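Local structure of KLTH0A00704p (Lachancea thermotolerans, 4J2G) at residues N28-A33 / P87-E92; L35-S40 / T173-L178; R162-L167 / G255-S260. The protein probably acts in autophagy as a fungal Atg13, its HORMA domain, the part described here, being thought to mediate PI 3-kinase recruitment. The protein carries 1 engineered substitution. All coordinates share one frame; numbering follows the deposited sequence.

Interaction 1 of 3, residues N28-A33 / P87-E92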
ATOM      1  N   ASN A  28      -0.960  18.437  -3.840  1.00 47.84           N
ATOM      2  CA  ASN A  28      -1.863  18.416  -2.707  1.00 57.25           C
ATOM      3  C   ASN A  28      -2.626  17.089  -2.690  1.00 61.43           C
ATOM      4  O   ASN A  28      -2.925  16.532  -1.627  1.00 61.90           O
ATOM      5  CB  ASN A  28      -2.875  19.562  -2.774  1.00 63.66           C
ATOM      6  CG  ASN A  28      -2.338  20.877  -2.214  1.00 79.00           C
ATOM      7  OD1 ASN A  28      -1.343  20.928  -1.481  1.00 78.18           O
ATOM      8  ND2 ASN A  28      -3.023  21.958  -2.551  1.00 89.35           N
ATOM      9  N   PHE A  29      -2.925  16.586  -3.876  1.00 50.16           N
ATOM     10  CA  PHE A  29      -3.583  15.331  -3.971  1.00 52.53           C
ATOM     11  C   PHE A  29      -2.662  14.202  -3.425  1.00 64.68           C
ATOM     12  O   PHE A  29      -3.076  13.378  -2.580  1.00 56.70           O
ATOM     13  CB  PHE A  29      -3.911  15.040  -5.393  1.00 51.87           C
ATOM     14  CG  PHE A  29      -4.719  13.840  -5.518  1.00 60.09           C
ATOM     15  CD1 PHE A  29      -6.092  13.888  -5.211  1.00 69.79           C
ATOM     16  CD2 PHE A  29      -4.119  12.637  -5.834  1.00 63.86           C
ATOM     17  CE1 PHE A  29      -6.859  12.747  -5.251  1.00 64.60           C
ATOM     18  CE2 PHE A  29      -4.871  11.479  -5.864  1.00 68.00           C
ATOM     19  CZ  PHE A  29      -6.233  11.531  -5.561  1.00 65.22           C
ATOM     20  N   PHE A  30      -1.427  14.165  -3.922  1.00 59.02           N
ATOM     21  CA  PHE A  30      -0.431  13.199  -3.447  1.00 61.07           C
ATOM     22  C   PHE A  30      -0.433  13.168  -1.933  1.00 57.50           C
ATOM     23  O   PHE A  30      -0.528  12.097  -1.349  1.00 49.77           O
ATOM     24  CB  PHE A  30       0.964  13.591  -3.867  1.00 52.26           C
ATOM     25  CG  PHE A  30       1.388  13.018  -5.155  1.00 51.10           C
ATOM     26  CD1 PHE A  30       0.676  13.274  -6.342  1.00 46.70           C
ATOM     27  CD2 PHE A  30       2.519  12.216  -5.194  1.00 46.53           C
ATOM     28  CE1 PHE A  30       1.117  12.714  -7.532  1.00 50.92           C
ATOM     29  CE2 PHE A  30       2.940  11.627  -6.370  1.00 43.68           C
ATOM     30  CZ  PHE A  30       2.267  11.914  -7.554  1.00 45.47           C
ATOM     31  N   LEU A  31      -0.350  14.351  -1.328  1.00 51.74           N
ATOM     32  CA  LEU A  31      -0.424  14.510   0.128  1.00 53.51           C
ATOM     33  C   LEU A  31      -1.717  13.980   0.731  1.00 54.19           C
ATOM     34  O   LEU A  31      -1.637  13.166   1.638  1.00 50.65           O
ATOM     35  CB  LEU A  31      -0.230  15.951   0.561  1.00 46.96           C
ATOM     36  CG  LEU A  31       1.128  16.603   0.217  1.00 60.19           C
ATOM     37  CD1 LEU A  31       1.102  18.102   0.597  1.00 56.52           C
ATOM     38  CD2 LEU A  31       2.287  15.920   0.896  1.00 47.12           C
ATOM     39  N   LYS A  32      -2.894  14.400   0.213  1.00 51.22           N
ATOM     40  CA  LYS A  32      -4.176  13.882   0.702  1.00 53.56           C
ATOM     41  C   LYS A  32      -4.267  12.341   0.541  1.00 52.70           C
ATOM     42  O   LYS A  32      -4.685  11.640   1.474  1.00 49.02           O
ATOM     43  CB  LYS A  32      -5.399  14.568   0.019  1.00 56.74           C
ATOM     44  CG  LYS A  32      -5.639  16.020   0.443  1.00 73.23           C
ATOM     45  CD  LYS A  32      -6.882  16.626  -0.214  1.00 84.66           C
ATOM     46  CE  LYS A  32      -6.860  18.157  -0.110  1.00 90.54           C
ATOM     47  NZ  LYS A  32      -8.004  18.809  -0.832  1.00 92.88           N
ATOM     48  N   ALA A  33      -3.899  11.850  -0.657  1.00 50.83           N
ATOM     49  CA  ALA A  33      -3.938  10.438  -0.985  1.00 47.75           C
ATOM     50  C   ALA A  33      -3.109   9.586  -0.008  1.00 51.62           C
ATOM     51  O   ALA A  33      -3.629   8.618   0.627  1.00 52.43           O
ATOM     52  CB  ALA A  33      -3.535  10.176  -2.447  1.00 44.88           C
ATOM     53  N   PRO A  87       8.597  13.123  -6.908  1.00 52.05           N
ATOM     54  CA  PRO A  87       9.059  11.716  -6.899  1.00 55.10           C
ATOM     55  C   PRO A  87       7.857  10.749  -6.845  1.00 57.76           C
ATOM     56  O   PRO A  87       6.837  11.113  -6.292  1.00 55.47           O
ATOM     57  CB  PRO A  87       9.845  11.595  -5.575  1.00 53.76           C
ATOM     58  CG  PRO A  87       9.976  12.983  -5.041  1.00 58.21           C
ATOM     59  CD  PRO A  87       8.939  13.856  -5.681  1.00 50.54           C
ATOM     60  N   PRO A  88       7.970   9.536  -7.424  1.00 63.17           N
ATOM     61  CA  PRO A  88       6.907   8.534  -7.199  1.00 54.76           C
ATOM     62  C   PRO A  88       6.788   8.172  -5.694  1.00 47.23           C
ATOM     63  O   PRO A  88       7.820   7.998  -4.984  1.00 49.42           O
ATOM     64  CB  PRO A  88       7.385   7.322  -8.040  1.00 47.98           C
ATOM     65  CG  PRO A  88       8.886   7.488  -8.064  1.00 54.07           C
ATOM     66  CD  PRO A  88       9.084   8.982  -8.224  1.00 59.88           C
ATOM     67  N   LEU A  89       5.539   8.100  -5.244  1.00 43.53           N
ATOM     68  CA  LEU A  89       5.141   7.892  -3.848  1.00 45.05           C
ATOM     69  C   LEU A  89       4.711   6.447  -3.623  1.00 41.23           C
ATOM     70  O   LEU A  89       3.736   5.982  -4.196  1.00 41.30           O
ATOM     71  CB  LEU A  89       4.044   8.881  -3.446  1.00 46.18           C
ATOM     72  CG  LEU A  89       3.244   9.035  -2.095  1.00 53.07           C
ATOM     73  CD1 LEU A  89       3.449   8.020  -1.023  1.00 48.19           C
ATOM     74  CD2 LEU A  89       3.458  10.414  -1.484  1.00 56.67           C
ATOM     75  N   VAL A  90       5.503   5.751  -2.795  1.00 46.34           N
ATOM     76  CA  VAL A  90       5.323   4.368  -2.447  1.00 39.44           C
ATOM     77  C   VAL A  90       4.835   4.217  -1.022  1.00 42.64           C
ATOM     78  O   VAL A  90       5.327   4.869  -0.119  1.00 38.97           O
ATOM     79  CB  VAL A  90       6.597   3.578  -2.755  1.00 51.99           C
ATOM     80  CG1 VAL A  90       6.570   2.105  -2.206  1.00 44.58           C
ATOM     81  CG2 VAL A  90       6.708   3.572  -4.260  1.00 49.40           C
ATOM     82  N   ILE A  91       3.782   3.411  -0.839  1.00 41.11           N
ATOM     83  CA  ILE A  91       3.263   3.126   0.510  1.00 40.14           C
ATOM     84  C   ILE A  91       3.249   1.615   0.779  1.00 43.93           C
ATOM     85  O   ILE A  91       2.698   0.877   0.005  1.00 45.25           O
ATOM     86  CB  ILE A  91       1.883   3.705   0.728  1.00 40.68           C
ATOM     87  CG1 ILE A  91       1.964   5.245   0.616  1.00 43.23           C
ATOM     88  CG2 ILE A  91       1.351   3.391   2.140  1.00 42.16           C
ATOM     89  CD1 ILE A  91       0.611   5.913   0.658  1.00 44.85           C
ATOM     90  N   GLU A  92       3.878   1.182   1.861  1.00 34.45           N
ATOM     91  CA  GLU A  92       3.842  -0.245   2.218  1.00 46.18           C
ATOM     92  C   GLU A  92       2.918  -0.416   3.434  1.00 45.06           C
ATOM     93  O   GLU A  92       2.943   0.386   4.317  1.00 50.23           O
ATOM     94  CB  GLU A  92       5.217  -0.686   2.565  1.00 39.47           C
ATOM     95  CG  GLU A  92       6.157  -0.742   1.345  1.00 49.54           C
ATOM     96  CD  GLU A  92       7.496  -1.467   1.710  1.00 48.50           C
ATOM     97  OE1 GLU A  92       7.899  -1.438   2.894  1.00 46.42           O
ATOM     98  OE2 GLU A  92       8.106  -2.078   0.829  1.00 53.63           O
TER
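Phe-30 and Leu-89 meet because their first torsions swing both side chains into the gap between helix and strand: Phe-30 has an unusual chi1 of -91°, while CG of Leu-89 stands opposite its own backbone N at 177°. The CB of Phe-30 does not aim straight at the strand, yet the ring reaches across to it. Leu-89, by contrast, starts out toward the helix, and the two side chains then run alongside each other in opposed senses. Contact therefore falls on the base of the leucine: Phe-30 CD2 lies 4.1 Å from Leu-89 CB, with the neighbouring ring carbon CE2 at 4.2 Å from that same CB. The ring meets this methylene obliquely. Further out, Phe-30 CE2 comes to 3.9 Å from Pro-87 O, so the ring also borders, again obliquely, on a backbone carbonyl just before the strand begins. That oxygen also accepts a hydrogen bond from Trp-77 NE1, which gives the carbonyl a polar partner that the phenyl ring cannot supply. The Trp-77 ring meets the Phe-30 ring as well, their planes inclined by about 25°. The contact is thus an example of one aromatic side chain bridging a helix and a strand start without a polar bond between them, burying 152 Å² over both segments. Strand 89-96 is hydrogen-bonded on one flank to strand 126-136, where Leu-89 pairs with Ile-134, and on the other to strand 201-208. Helix 70-78 brings Trp-77 onto Leu-89, and the adjacent Phe-29 turns to helix 158-177, packing on Leu-164, Leu-167 and Phe-168.

Interaction 2 of 3, residues L35-S40 / T173-L178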
ATOM      1  N   LEU A  35      -2.297  10.581   2.923  1.00 44.88           N
ATOM      2  CA  LEU A  35      -2.815  10.700   4.275  1.00 46.64           C
ATOM      3  C   LEU A  35      -3.951   9.707   4.478  1.00 50.98           C
ATOM      4  O   LEU A  35      -3.913   8.919   5.419  1.00 47.57           O
ATOM      5  CB  LEU A  35      -3.198  12.146   4.651  1.00 48.93           C
ATOM      6  CG  LEU A  35      -2.072  13.137   4.988  1.00 59.13           C
ATOM      7  CD1 LEU A  35      -2.614  14.563   5.122  1.00 56.27           C
ATOM      8  CD2 LEU A  35      -1.213  12.757   6.212  1.00 49.03           C
ATOM      9  N   LEU A  36      -4.920   9.695   3.554  1.00 42.26           N
ATOM     10  CA  LEU A  36      -5.993   8.725   3.552  1.00 42.02           C
ATOM     11  C   LEU A  36      -5.497   7.270   3.785  1.00 54.03           C
ATOM     12  O   LEU A  36      -5.936   6.567   4.711  1.00 58.87           O
ATOM     13  CB  LEU A  36      -6.644   8.774   2.192  1.00 48.26           C
ATOM     14  CG  LEU A  36      -8.130   8.697   1.869  1.00 58.65           C
ATOM     15  CD1 LEU A  36      -8.339   7.772   0.662  1.00 54.42           C
ATOM     16  CD2 LEU A  36      -9.047   8.342   3.041  1.00 55.22           C
ATOM     17  N   ILE A  37      -4.578   6.827   2.929  1.00 47.35           N
ATOM     18  CA  ILE A  37      -4.088   5.474   2.937  1.00 43.91           C
ATOM     19  C   ILE A  37      -3.442   5.138   4.294  1.00 47.57           C
ATOM     20  O   ILE A  37      -3.828   4.161   4.913  1.00 44.55           O
ATOM     21  CB  ILE A  37      -3.125   5.272   1.760  1.00 49.09           C
ATOM     22  CG1 ILE A  37      -3.888   5.254   0.430  1.00 38.62           C
ATOM     23  CG2 ILE A  37      -2.352   3.979   1.868  1.00 36.90           C
ATOM     24  CD1 ILE A  37      -2.921   5.240  -0.730  1.00 46.33           C
ATOM     25  N   CYS A  38      -2.529   5.975   4.784  1.00 43.80           N
ATOM     26  CA  CYS A  38      -1.945   5.805   6.137  1.00 56.86           C
ATOM     27  C   CYS A  38      -2.925   5.882   7.337  1.00 57.29           C
ATOM     28  O   CYS A  38      -2.820   5.095   8.267  1.00 53.49           O
ATOM     29  CB  CYS A  38      -0.747   6.770   6.344  1.00 58.07           C
ATOM     30  SG  CYS A  38       0.610   6.441   5.158  1.00 62.73           S
ATOM     31  N   HIS A  39      -3.890   6.802   7.319  1.00 53.53           N
ATOM     32  CA  HIS A  39      -4.777   6.947   8.476  1.00 60.29           C
ATOM     33  C   HIS A  39      -5.789   5.781   8.580  1.00 64.76           C
ATOM     34  O   HIS A  39      -6.383   5.550   9.624  1.00 62.12           O
ATOM     35  CB  HIS A  39      -5.515   8.286   8.424  1.00 62.84           C
ATOM     36  CG  HIS A  39      -4.644   9.472   8.695  1.00 72.52           C
ATOM     37  ND1 HIS A  39      -3.370   9.368   9.226  1.00 69.13           N
ATOM     38  CD2 HIS A  39      -4.880  10.800   8.543  1.00 77.43           C
ATOM     39  CE1 HIS A  39      -2.855  10.579   9.366  1.00 74.41           C
ATOM     40  NE2 HIS A  39      -3.752  11.467   8.965  1.00 69.45           N
ATOM     41  N   SER A  40      -5.977   5.048   7.491  1.00 57.00           N
ATOM     42  CA  SER A  40      -6.883   3.920   7.478  1.00 58.06           C
ATOM     43  C   SER A  40      -6.365   2.675   8.208  1.00 57.94           C
ATOM     44  O   SER A  40      -7.107   1.729   8.357  1.00 68.45           O
ATOM     45  CB  SER A  40      -7.153   3.521   6.048  1.00 51.49           C
ATOM     46  OG  SER A  40      -6.078   2.694   5.514  1.00 54.97           O
ATOM     47  N   THR A 173     -13.107   4.568  -1.227  1.00 42.01           N
ATOM     48  CA  THR A 173     -13.843   3.335  -1.257  1.00 45.29           C
ATOM     49  C   THR A 173     -12.929   2.159  -1.513  1.00 48.08           C
ATOM     50  O   THR A 173     -13.138   1.093  -0.947  1.00 51.69           O
ATOM     51  CB  THR A 173     -14.894   3.382  -2.333  1.00 47.26           C
ATOM     52  OG1 THR A 173     -15.650   4.592  -2.129  1.00 63.67           O
ATOM     53  CG2 THR A 173     -15.793   2.211  -2.195  1.00 55.60           C
ATOM     54  N   LEU A 174     -11.936   2.327  -2.375  1.00 41.33           N
ATOM     55  CA  LEU A 174     -11.136   1.189  -2.688  1.00 48.45           C
ATOM     56  C   LEU A 174     -10.362   0.775  -1.438  1.00 44.63           C
ATOM     57  O   LEU A 174     -10.262  -0.394  -1.169  1.00 50.99           O
ATOM     58  CB  LEU A 174     -10.209   1.474  -3.840  1.00 46.38           C
ATOM     59  CG  LEU A 174      -9.103   0.547  -4.263  1.00 55.16           C
ATOM     60  CD1 LEU A 174      -8.316   1.268  -5.300  1.00 55.14           C
ATOM     61  CD2 LEU A 174      -8.117   0.396  -3.126  1.00 76.19           C
ATOM     62  N   VAL A 175      -9.870   1.730  -0.678  1.00 45.73           N
ATOM     63  CA  VAL A 175      -9.078   1.413   0.502  1.00 52.84           C
ATOM     64  C   VAL A 175      -9.931   0.592   1.461  1.00 61.68           C
ATOM     65  O   VAL A 175      -9.441  -0.411   1.992  1.00 45.11           O
ATOM     66  CB  VAL A 175      -8.638   2.658   1.263  1.00 50.46           C
ATOM     67  CG1 VAL A 175      -7.912   2.230   2.532  1.00 53.19           C
ATOM     68  CG2 VAL A 175      -7.704   3.490   0.396  1.00 58.23           C
ATOM     69  N   GLY A 176     -11.206   0.972   1.653  1.00 44.53           N
ATOM     70  CA  GLY A 176     -11.940   0.268   2.630  1.00 41.16           C
ATOM     71  C   GLY A 176     -12.217  -1.158   2.187  1.00 46.90           C
ATOM     72  O   GLY A 176     -12.501  -1.985   3.013  1.00 44.39           O
ATOM     73  N   LEU A 177     -12.206  -1.447   0.884  1.00 48.94           N
ATOM     74  CA  LEU A 177     -12.535  -2.787   0.411  1.00 49.60           C
ATOM     75  C   LEU A 177     -11.367  -3.794   0.366  1.00 51.66           C
ATOM     76  O   LEU A 177     -11.539  -4.962  -0.009  1.00 50.29           O
ATOM     77  CB  LEU A 177     -13.044  -2.743  -1.010  1.00 53.09           C
ATOM     78  CG  LEU A 177     -14.226  -1.842  -1.321  1.00 66.95           C
ATOM     79  CD1 LEU A 177     -14.249  -1.756  -2.844  1.00 51.22           C
ATOM     80  CD2 LEU A 177     -15.532  -2.424  -0.764  1.00 75.35           C
ATOM     81  N   LEU A 178     -10.159  -3.388   0.631  1.00 49.11           N
ATOM     82  CA  LEU A 178      -9.140  -4.385   0.414  1.00 45.57           C
ATOM     83  C   LEU A 178      -9.087  -5.400   1.567  1.00 38.33           C
ATOM     84  O   LEU A 178      -9.521  -5.106   2.624  1.00 44.52           O
ATOM     85  CB  LEU A 178      -7.797  -3.699   0.257  1.00 50.78           C
ATOM     86  CG  LEU A 178      -7.797  -2.921  -1.078  1.00 58.03           C
ATOM     87  CD1 LEU A 178      -6.492  -2.179  -1.110  1.00 49.06           C
ATOM     88  CD2 LEU A 178      -7.955  -3.791  -2.325  1.00 50.66           C
TER
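Val-175 carries this helix-helix contact, meeting Leu-36, Ile-37 and Ser-40 with its two methyls. Followed from its start, segment 173-178 opens with Thr-173, which turns from the partner helix and bonds its hydroxyl back to Arg-169 O. Leu-174 drops instead onto Trp-132 of the sheet. At Val-175 the CB points to helix 18-39, and the two backbones are nearest here, Val-175 CA and Ile-37 CA being 6.9 Å apart. The methyls divide the work. CG1, trans to N at a chi1 of 176°, lies against the serine, 3.5 Å from Ser-40 OG and 3.8 Å from Ser-40 CB. CG2 takes the apolar side, 4.2 Å from Ile-37 CG1 and 4.3 Å from Leu-36 CD1. The Ser-40 hydroxyl can sit beside a methyl because it is already engaged in a hydrogen bond: a chi1 of 81° folds it back, and Ser-40 OG donates to Ile-37 O over 2.8 Å. It approaches that carbonyl at a C=O...O angle of 143°, tilted somewhat out of the carbonyl plane. The backbone oxygen of Val-175 is engaged too, by the Ser-181 hydroxyl in the following helix. Leu-178 then turns back to the sheet and rests on Trp-132, which Ile-37 also touches. Two helices in contact, both reaching the same sheet tryptophan, fit the HORMA domain fold, in which helices pack against one face of an antiparallel sheet, as in Mad2.

Interaction 3 of 3, residues R162-L167 / G255-S260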
ATOM      1  N   ARG A 162     -12.066  18.736 -10.395  1.00 70.52           N
ATOM      2  CA  ARG A 162     -13.201  17.866 -10.269  1.00 78.67           C
ATOM      3  C   ARG A 162     -12.756  16.413 -10.486  1.00 70.69           C
ATOM      4  O   ARG A 162     -13.227  15.526  -9.795  1.00 83.21           O
ATOM      5  CB  ARG A 162     -14.303  18.291 -11.245  1.00 76.21           C
ATOM      6  CG  ARG A 162     -15.653  17.671 -10.958  1.00 84.90           C
ATOM      7  CD  ARG A 162     -16.488  17.655 -12.218  1.00 96.45           C
ATOM      8  NE  ARG A 162     -15.871  16.849 -13.269  1.00102.77           N
ATOM      9  CZ  ARG A 162     -16.422  15.768 -13.824  1.00107.57           C
ATOM     10  NH1 ARG A 162     -17.626  15.340 -13.436  1.00 93.89           N
ATOM     11  NH2 ARG A 162     -15.764  15.115 -14.776  1.00100.37           N
ATOM     12  N   GLN A 163     -11.859  16.193 -11.448  1.00 66.02           N
ATOM     13  CA  GLN A 163     -11.227  14.899 -11.671  1.00 71.61           C
ATOM     14  C   GLN A 163     -10.530  14.365 -10.402  1.00 71.22           C
ATOM     15  O   GLN A 163     -10.437  13.166 -10.226  1.00 68.24           O
ATOM     16  CB  GLN A 163     -10.158  14.964 -12.768  1.00 75.39           C
ATOM     17  CG  GLN A 163     -10.597  15.495 -14.123  1.00101.79           C
ATOM     18  CD  GLN A 163     -11.547  14.565 -14.823  1.00115.29           C
ATOM     19  OE1 GLN A 163     -11.234  13.394 -15.040  1.00118.73           O
ATOM     20  NE2 GLN A 163     -12.723  15.078 -15.183  1.00133.58           N
ATOM     21  N   LEU A 164     -10.037  15.247  -9.539  1.00 62.33           N
ATOM     22  CA  LEU A 164      -9.316  14.789  -8.381  1.00 61.83           C
ATOM     23  C   LEU A 164     -10.245  14.525  -7.206  1.00 63.82           C
ATOM     24  O   LEU A 164      -9.936  13.704  -6.379  1.00 57.04           O
ATOM     25  CB  LEU A 164      -8.139  15.701  -8.024  1.00 53.80           C
ATOM     26  CG  LEU A 164      -7.068  15.746  -9.119  1.00 51.64           C
ATOM     27  CD1 LEU A 164      -6.217  16.980  -8.899  1.00 50.88           C
ATOM     28  CD2 LEU A 164      -6.182  14.500  -9.187  1.00 54.75           C
ATOM     29  N   VAL A 165     -11.420  15.139  -7.201  1.00 62.45           N
ATOM     30  CA  VAL A 165     -12.393  14.936  -6.153  1.00 61.50           C
ATOM     31  C   VAL A 165     -12.977  13.553  -6.383  1.00 64.89           C
ATOM     32  O   VAL A 165     -13.197  12.779  -5.443  1.00 56.25           O
ATOM     33  CB  VAL A 165     -13.496  16.035  -6.209  1.00 68.43           C
ATOM     34  CG1 VAL A 165     -14.738  15.618  -5.464  1.00 61.72           C
ATOM     35  CG2 VAL A 165     -12.997  17.347  -5.611  1.00 59.02           C
ATOM     36  N   LEU A 166     -13.246  13.262  -7.650  1.00 67.57           N
ATOM     37  CA  LEU A 166     -13.778  11.965  -8.061  1.00 66.40           C
ATOM     38  C   LEU A 166     -12.767  10.850  -7.776  1.00 69.57           C
ATOM     39  O   LEU A 166     -13.112   9.816  -7.237  1.00 67.51           O
ATOM     40  CB  LEU A 166     -14.067  11.982  -9.549  1.00 71.65           C
ATOM     41  CG  LEU A 166     -15.486  12.149 -10.121  1.00 79.24           C
ATOM     42  CD1 LEU A 166     -16.487  12.763  -9.158  1.00 63.03           C
ATOM     43  CD2 LEU A 166     -15.377  12.925 -11.425  1.00 68.50           C
ATOM     44  N   LEU A 167     -11.515  11.075  -8.148  1.00 59.70           N
ATOM     45  CA  LEU A 167     -10.468  10.143  -7.861  1.00 58.72           C
ATOM     46  C   LEU A 167     -10.306   9.898  -6.356  1.00 63.42           C
ATOM     47  O   LEU A 167     -10.084   8.740  -5.923  1.00 51.24           O
ATOM     48  CB  LEU A 167      -9.171  10.631  -8.438  1.00 59.52           C
ATOM     49  CG  LEU A 167      -8.027   9.669  -8.201  1.00 59.34           C
ATOM     50  CD1 LEU A 167      -8.226   8.524  -9.134  1.00 62.30           C
ATOM     51  CD2 LEU A 167      -6.728  10.346  -8.524  1.00 60.43           C
ATOM     52  N   GLY A 255       1.382  15.220 -17.825  1.00 78.05           N
ATOM     53  CA  GLY A 255       1.437  13.756 -17.843  1.00 73.66           C
ATOM     54  C   GLY A 255       0.199  13.100 -17.246  1.00 77.94           C
ATOM     55  O   GLY A 255      -0.867  13.732 -17.074  1.00 69.18           O
ATOM     56  N   SER A 256       0.314  11.814 -16.942  1.00 66.73           N
ATOM     57  CA  SER A 256      -0.831  11.120 -16.373  1.00 63.19           C
ATOM     58  C   SER A 256      -0.671  10.857 -14.882  1.00 55.67           C
ATOM     59  O   SER A 256       0.417  10.456 -14.387  1.00 48.73           O
ATOM     60  CB  SER A 256      -1.092   9.842 -17.127  1.00 67.09           C
ATOM     61  OG  SER A 256      -1.581  10.168 -18.396  1.00 81.35           O
ATOM     62  N   LEU A 257      -1.732  11.118 -14.142  1.00 54.77           N
ATOM     63  CA  LEU A 257      -1.682  10.733 -12.728  1.00 60.24           C
ATOM     64  C   LEU A 257      -2.124   9.264 -12.586  1.00 60.90           C
ATOM     65  O   LEU A 257      -3.244   8.934 -12.907  1.00 56.20           O
ATOM     66  CB  LEU A 257      -2.503  11.696 -11.895  1.00 63.49           C
ATOM     67  CG  LEU A 257      -2.143  12.008 -10.424  1.00 76.98           C
ATOM     68  CD1 LEU A 257      -3.370  12.674  -9.822  1.00 81.48           C
ATOM     69  CD2 LEU A 257      -1.749  10.839  -9.519  1.00 72.96           C
ATOM     70  N   ARG A 258      -1.217   8.384 -12.160  1.00 47.91           N
ATOM     71  CA  ARG A 258      -1.501   6.924 -12.111  1.00 48.26           C
ATOM     72  C   ARG A 258      -1.356   6.438 -10.655  1.00 52.39           C
ATOM     73  O   ARG A 258      -0.298   6.654 -10.028  1.00 50.08           O
ATOM     74  CB  ARG A 258      -0.477   6.125 -12.953  1.00 56.01           C
ATOM     75  CG  ARG A 258      -0.495   6.394 -14.454  1.00 61.65           C
ATOM     76  CD  ARG A 258       0.492   5.550 -15.234  1.00 61.62           C
ATOM     77  NE  ARG A 258       0.598   5.914 -16.664  1.00 82.54           N
ATOM     78  CZ  ARG A 258      -0.307   5.694 -17.639  1.00 78.05           C
ATOM     79  NH1 ARG A 258      -1.482   5.094 -17.421  1.00 74.45           N
ATOM     80  NH2 ARG A 258      -0.017   6.070 -18.881  1.00 85.29           N
ATOM     81  N   ILE A 259      -2.419   5.813 -10.135  1.00 54.91           N
ATOM     82  CA  ILE A 259      -2.433   5.125  -8.832  1.00 53.68           C
ATOM     83  C   ILE A 259      -2.662   3.644  -9.038  1.00 48.60           C
ATOM     84  O   ILE A 259      -3.602   3.245  -9.699  1.00 50.21           O
ATOM     85  CB  ILE A 259      -3.590   5.618  -7.928  1.00 47.59           C
ATOM     86  CG1 ILE A 259      -3.376   7.107  -7.674  1.00 53.27           C
ATOM     87  CG2 ILE A 259      -3.572   4.835  -6.558  1.00 43.75           C
ATOM     88  CD1 ILE A 259      -4.597   7.844  -7.199  1.00 57.36           C
ATOM     89  N   SER A 260      -1.816   2.836  -8.472  1.00 44.11           N
ATOM     90  CA  SER A 260      -2.023   1.381  -8.477  1.00 47.54           C
ATOM     91  C   SER A 260      -1.650   0.755  -7.088  1.00 42.48           C
ATOM     92  O   SER A 260      -1.009   1.402  -6.290  1.00 40.58           O
ATOM     93  CB  SER A 260      -1.183   0.761  -9.568  1.00 41.34           C
ATOM     94  OG  SER A 260       0.191   1.032  -9.221  1.00 49.26           O
TER
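Helix 162-167 and strand 255-260 run almost parallel, their axes 7° apart in direction and 12.0 Å at closest approach, a separation that leaves side chains to fill the gap. Two leucines of the helix, three residues apart, answer two alternate residues of the strand: CA of Leu-164 stands 9.7 Å from CA of Leu-257, and CA of Leu-167 stands 9.5 Å from CA of Ile-259. The two pairs differ in style. Leu-164 and Leu-257 lie roughly perpendicular, and Leu-164 CD2 presses to 3.4 Å of Leu-257 CD1, tighter than usual for methyls. CG of Leu-167 points away from its own amide nitrogen (chi1 -178°), carrying its methyls to the strand, where it meets Ile-259 tip to tip, CD2 of Leu-167 lying 3.5 Å from CD1 of Ile-259. A looser 4.3 Å link from Leu-167 CD2 to Leu-257 CD1 ties the pairs together. Phe-29 of helix 18-39 also lies against Ile-259, while Ile-247 and Ile-250 of strand 242-252 continue the apolar surface. Such leucine and isoleucine layering of a helix on an antiparallel sheet forms part of the hydrophobic core of this HORMA domain.

From the N terminus, helix 18-39 opens two contacts. Interaction 1 closes first, at 87-92, after a loop that includes helix 70-78. Interaction 2, begun at 35-40 inside that loop, closes only at 173-178, so the two cross. Interaction 3 starts at 162-167, within the span of interaction 2, and closes at 255-260; it crosses interaction 2 but follows interaction 1 in series. Interactions 1 and 2 touch through Ile-91 CD1 and Ile-37 CG2, 3.7 Å apart, and 1 and 3 through Phe-30 CE1 and Leu-257 CD2, at 4.0 Å, whereas interactions 2 and 3 stay about 6 Å apart at their nearest atoms. Together they tie helices 18-39 and 158-177 to each other and to the five-stranded sheet.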